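Proximal thread matrix protein 1 (Mytilus galloprovincialis, PDB 4CN9) is a collagen-binding matrix protein of the mussel byssus that carries two von Willebrand factor type A domains and binds zinc, including at a MIDAS motif. Local coordinates at residues 432-435 with 436-440; 290-293 with 294-298. All blocks are in the same frame, centred on the assembly; numbering follows the deposited sequence.

Contact 1: residues 432-435 with 436-440; sequences DVVK and LACMS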
loop_
_atom_site.group_PDB
_atom_site.type_symbol
_atom_site.label_atom_id
_atom_site.label_comp_id
_atom_site.label_asym_id
_atom_site.label_seq_id
_atom_site.Cartn_x
_atom_site.Cartn_y
_atom_site.Cartn_z
ATOM N N ASP A 432 11.428 7.449 -8.495
ATOM C CA ASP A 432 10.510 6.918 -7.504
ATOM C C ASP A 432 9.114 6.757 -8.091
ATOM O O ASP A 432 8.436 5.771 -7.809
ATOM C CB ASP A 432 10.467 7.814 -6.264
ATOM C CG ASP A 432 11.704 7.668 -5.396
ATOM O OD1 ASP A 432 12.378 6.624 -5.502
ATOM O OD2 ASP A 432 11.995 8.594 -4.603
ATOM N N VAL A 433 8.679 7.698 -8.918
ATOM C CA VAL A 433 7.336 7.587 -9.496
ATOM C C VAL A 433 7.260 6.427 -10.480
ATOM O O VAL A 433 6.302 5.679 -10.462
ATOM C CB VAL A 433 6.837 8.913 -10.116
ATOM C CG1 VAL A 433 5.566 8.699 -10.920
ATOM C CG2 VAL A 433 6.603 9.939 -9.011
ATOM N N VAL A 434 8.289 6.259 -11.311
ATOM C CA VAL A 434 8.360 5.136 -12.252
ATOM C C VAL A 434 8.287 3.771 -11.549
ATOM O O VAL A 434 7.587 2.866 -12.024
ATOM C CB VAL A 434 9.634 5.236 -13.145
ATOM C CG1 VAL A 434 9.884 3.955 -13.906
ATOM C CG2 VAL A 434 9.503 6.411 -14.120
ATOM N N LYS A 435 8.998 3.619 -10.430
ATOM C CA LYS A 435 8.975 2.361 -9.689
ATOM C C LYS A 435 7.565 2.027 -9.242
ATOM O O LYS A 435 7.191 0.861 -9.220
ATOM C CB LYS A 435 9.867 2.396 -8.443
ATOM C CG LYS A 435 11.363 2.298 -8.707
ATOM C CD LYS A 435 12.128 2.306 -7.379
ATOM C CE LYS A 435 13.632 2.463 -7.578
ATOM N NZ LYS A 435 14.361 2.550 -6.275
ATOM N N LEU A 436 6.787 3.041 -8.872
ATOM C CA LEU A 436 5.385 2.811 -8.527
ATOM C C LEU A 436 4.528 2.577 -9.783
ATOM O O LEU A 436 3.693 1.685 -9.808
ATOM C CB LEU A 436 4.837 3.988 -7.713
ATOM C CG LEU A 436 5.596 4.277 -6.412
ATOM C CD1 LEU A 436 5.009 5.468 -5.681
ATOM C CD2 LEU A 436 5.598 3.057 -5.508
ATOM N N ALA A 437 4.720 3.384 -10.826
ATOM C CA ALA A 437 3.962 3.205 -12.054
ATOM C C ALA A 437 4.169 1.806 -12.624
ATOM O O ALA A 437 3.249 1.231 -13.213
ATOM C CB ALA A 437 4.342 4.256 -13.090
ATOM N N CYS A 438 5.375 1.263 -12.449
ATOM C CA CYS A 438 5.700 -0.076 -12.938
ATOM C C CYS A 438 5.315 -1.205 -11.987
ATOM O O CYS A 438 5.559 -2.372 -12.284
ATOM C CB CYS A 438 7.210 -0.168 -13.249
ATOM S SG CYS A 438 7.648 0.751 -14.753
ATOM N N MET A 439 4.747 -0.873 -10.827
ATOM C CA MET A 439 4.445 -1.910 -9.850
ATOM C C MET A 439 3.331 -2.800 -10.372
ATOM O O MET A 439 2.348 -2.324 -10.941
ATOM C CB MET A 439 4.051 -1.307 -8.506
ATOM C CG MET A 439 4.084 -2.301 -7.346
ATOM S SD MET A 439 3.650 -1.496 -5.782
ATOM C CE MET A 439 2.000 -0.969 -6.218
ATOM N N SER A 440 3.505 -4.102 -10.176
ATOM C CA SER A 440 2.590 -5.108 -10.693
ATOM C C SER A 440 2.273 -6.085 -9.566
ATOM O O SER A 440 3.164 -6.783 -9.062
ATOM C CB SER A 440 3.239 -5.845 -11.871
ATOM O OG SER A 440 2.367 -6.840 -12.370
#

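Contact 2: residues 290-293 with 294-298; sequences TGPD and GTQFA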
loop_
_atom_site.group_PDB
_atom_site.type_symbol
_atom_site.label_atom_id
_atom_site.label_comp_id
_atom_site.label_asym_id
_atom_site.label_seq_id
_atom_site.Cartn_x
_atom_site.Cartn_y
_atom_site.Cartn_z
ATOM N N THR A 290 4.089 -0.669 -25.364
ATOM C CA THR A 290 2.768 -0.089 -25.176
ATOM C C THR A 290 1.747 -0.762 -26.070
ATOM O O THR A 290 2.098 -1.393 -27.083
ATOM C CB THR A 290 2.783 1.422 -25.458
ATOM O OG1 THR A 290 3.331 1.667 -26.759
ATOM C CG2 THR A 290 3.629 2.141 -24.414
ATOM N N GLY A 291 0.479 -0.630 -25.696
ATOM C CA GLY A 291 -0.614 -1.212 -26.450
ATOM C C GLY A 291 -1.223 -2.417 -25.763
ATOM O O GLY A 291 -0.913 -2.709 -24.609
ATOM N N PRO A 292 -2.093 -3.139 -26.485
ATOM C CA PRO A 292 -2.881 -4.242 -25.921
ATOM C C PRO A 292 -2.019 -5.399 -25.439
ATOM O O PRO A 292 -2.480 -6.180 -24.617
ATOM C CB PRO A 292 -3.768 -4.684 -27.097
ATOM C CG PRO A 292 -3.790 -3.512 -28.026
ATOM C CD PRO A 292 -2.475 -2.835 -27.872
ATOM N N ASP A 293 -0.786 -5.493 -25.926
ATOM C CA ASP A 293 0.111 -6.575 -25.532
ATOM C C ASP A 293 1.032 -6.158 -24.402
ATOM O O ASP A 293 1.886 -6.933 -23.979
ATOM C CB ASP A 293 0.983 -7.014 -26.711
ATOM C CG ASP A 293 0.203 -7.734 -27.771
ATOM O OD1 ASP A 293 -0.777 -8.423 -27.408
ATOM O OD2 ASP A 293 0.573 -7.610 -28.959
ATOM N N GLY A 294 0.899 -4.925 -23.938
ATOM C CA GLY A 294 1.730 -4.462 -22.842
ATOM C C GLY A 294 1.010 -3.407 -22.034
ATOM O O GLY A 294 -0.020 -3.673 -21.421
ATOM N N THR A 295 1.554 -2.199 -22.062
ATOM C CA THR A 295 1.046 -1.114 -21.241
ATOM C C THR A 295 0.177 -0.186 -22.068
ATOM O O THR A 295 0.563 0.282 -23.150
ATOM C CB THR A 295 2.204 -0.323 -20.647
ATOM O OG1 THR A 295 3.157 -1.243 -20.111
ATOM C CG2 THR A 295 1.709 0.641 -19.551
ATOM N N GLN A 296 -1.014 0.076 -21.558
ATOM C CA GLN A 296 -1.918 1.015 -22.200
ATOM C C GLN A 296 -1.968 2.264 -21.346
ATOM O O GLN A 296 -1.852 2.184 -20.123
ATOM C CB GLN A 296 -3.289 0.381 -22.339
ATOM C CG GLN A 296 -3.314 -0.717 -23.375
ATOM C CD GLN A 296 -4.704 -1.212 -23.693
ATOM O OE1 GLN A 296 -5.059 -1.359 -24.862
ATOM N NE2 GLN A 296 -5.498 -1.474 -22.664
ATOM N N PHE A 297 -2.100 3.413 -22.000
ATOM C CA PHE A 297 -2.145 4.694 -21.312
ATOM C C PHE A 297 -3.425 5.466 -21.639
ATOM O O PHE A 297 -3.986 5.312 -22.706
ATOM C CB PHE A 297 -0.937 5.545 -21.719
ATOM C CG PHE A 297 0.342 5.138 -21.047
ATOM C CD1 PHE A 297 0.658 5.611 -19.793
ATOM C CD2 PHE A 297 1.224 4.283 -21.673
ATOM C CE1 PHE A 297 1.842 5.243 -19.163
ATOM C CE2 PHE A 297 2.407 3.915 -21.051
ATOM C CZ PHE A 297 2.707 4.380 -19.798
ATOM N N ALA A 298 -3.869 6.304 -20.710
ATOM C CA ALA A 298 -5.001 7.197 -20.935
ATOM C C ALA A 298 -4.682 8.538 -20.268
ATOM O O ALA A 298 -3.852 8.599 -19.351
ATOM C CB ALA A 298 -6.270 6.593 -20.336
#

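Contact 1: residues 432-435 with 436-440
V434 and C438, four residues apart, show how the last turn of a helix can deliver a cysteine to its disulfide. The CG1 methyl of V434, anti to the backbone N (chi1 168°), lies on the carbonyl side of its residue and meets C438 SG at 4.0 Å. That sulfur also comes within 3.5 Å of V434 O, the oxygen that accepts C438 N at 2.8 Å. Methyl and carbonyl of V434 thus border the sulfur together, while C438 SG is bonded covalently to C249. One residue back, A437 N donates to V433 O at 2.8 Å, and A437 CB stands beside the same oxygen. L436 lies over the backbone of the preceding turn, its CG 3.5 Å from D432 O; the accompanying bond from L436 N to D432 O is weak. Beyond C438 the chain leaves the helix in a turn in which M439 N donates to L436 O, and M439 CB lies 3.9 Å from K435 O before the end of the side chain leads away from the helix turn.

V433 and L436 rest on F418 of strand 417-420 and on strand 391-398, which M439 also touches; A437 and C438 meet F287, and S440 pairs with V246, so that the chain passes from helix 430-437 into strand 439-447 of the three-stranded sheet.

Contact 2: residues 290-293 with 294-298
T290 meets F297 through its CG2 methyl, which lies in the plane of the ring, at its edge, 4.0 Å from F297 CE2; the two side chains cross at about a right angle. A chi1 of 54° places OG1 between the backbone N and the carbonyl carbon and leaves CG2 to the ring, while OG1 is hydrogen-bonded to S316 O. F297 also meets F287 edge-to-face. The backbone of T290 is bridged to T295, with T290 CA making a CA-H...O contact of 3.0 Å to T295 O.

The same oxygen takes the N-H of G291, at 2.7 Å from G291 N, the donor standing 47° out of the carbonyl plane. G291 faces both G294 and T295, the signature of a classic beta bulge, here coupled to a type I turn from G291 to G294. The turn is closed by G294 N bonding to G291 O at 2.9 Å, again from above the carbonyl plane. At G291 any CB would be jammed against the preceding carbonyl oxygen and P292 CD, so the backbone calls for glycine. Bulge and turn together lead the chain into strand 295-302 of the domain's central six-stranded sheet.

P292, next in the turn, has its ring across the end of Q296, with CG 4.0 Å from Q296 OE1; lower down, Q296 CG lies 3.4 Å from G291 O. The Q296 amide is held at both ends, OE1 by K313 NZ and NE2 by D254 OD1. With the amide gone, as in an alanine here, K313 and D254 would probably lose the partner that they share, and the P292 ring its contact with the end of this side chain.

D293 is exposed at the corner, its CB 3.5 Å from G294 N; G294 O bonds to R358.

In the fold
Both contacts are local and lie on the same side of the chain's centre, about 15 Å apart between centres, with no touch between them. Contact 1 is the more central of the two, contact 2 the more peripheral, yet more of the touching residues are buried in contact 2. Their elements differ: 432-440 ends a helix and begins a strand of the small three-stranded sheet, whereas 290-298 opens strand 295-302 of the six-stranded sheet of the second von Willebrand factor type A domain. F287 is common ground, touched by A437 and C438 in contact 1 and by T295 and F297 in contact 2. Helical backbone bonds and a disulfide mark contact 1; contact 2 relies on a turn and bulge with a glycine required at G291, and on an amide hydrogen-bonded at both its oxygen and its nitrogen.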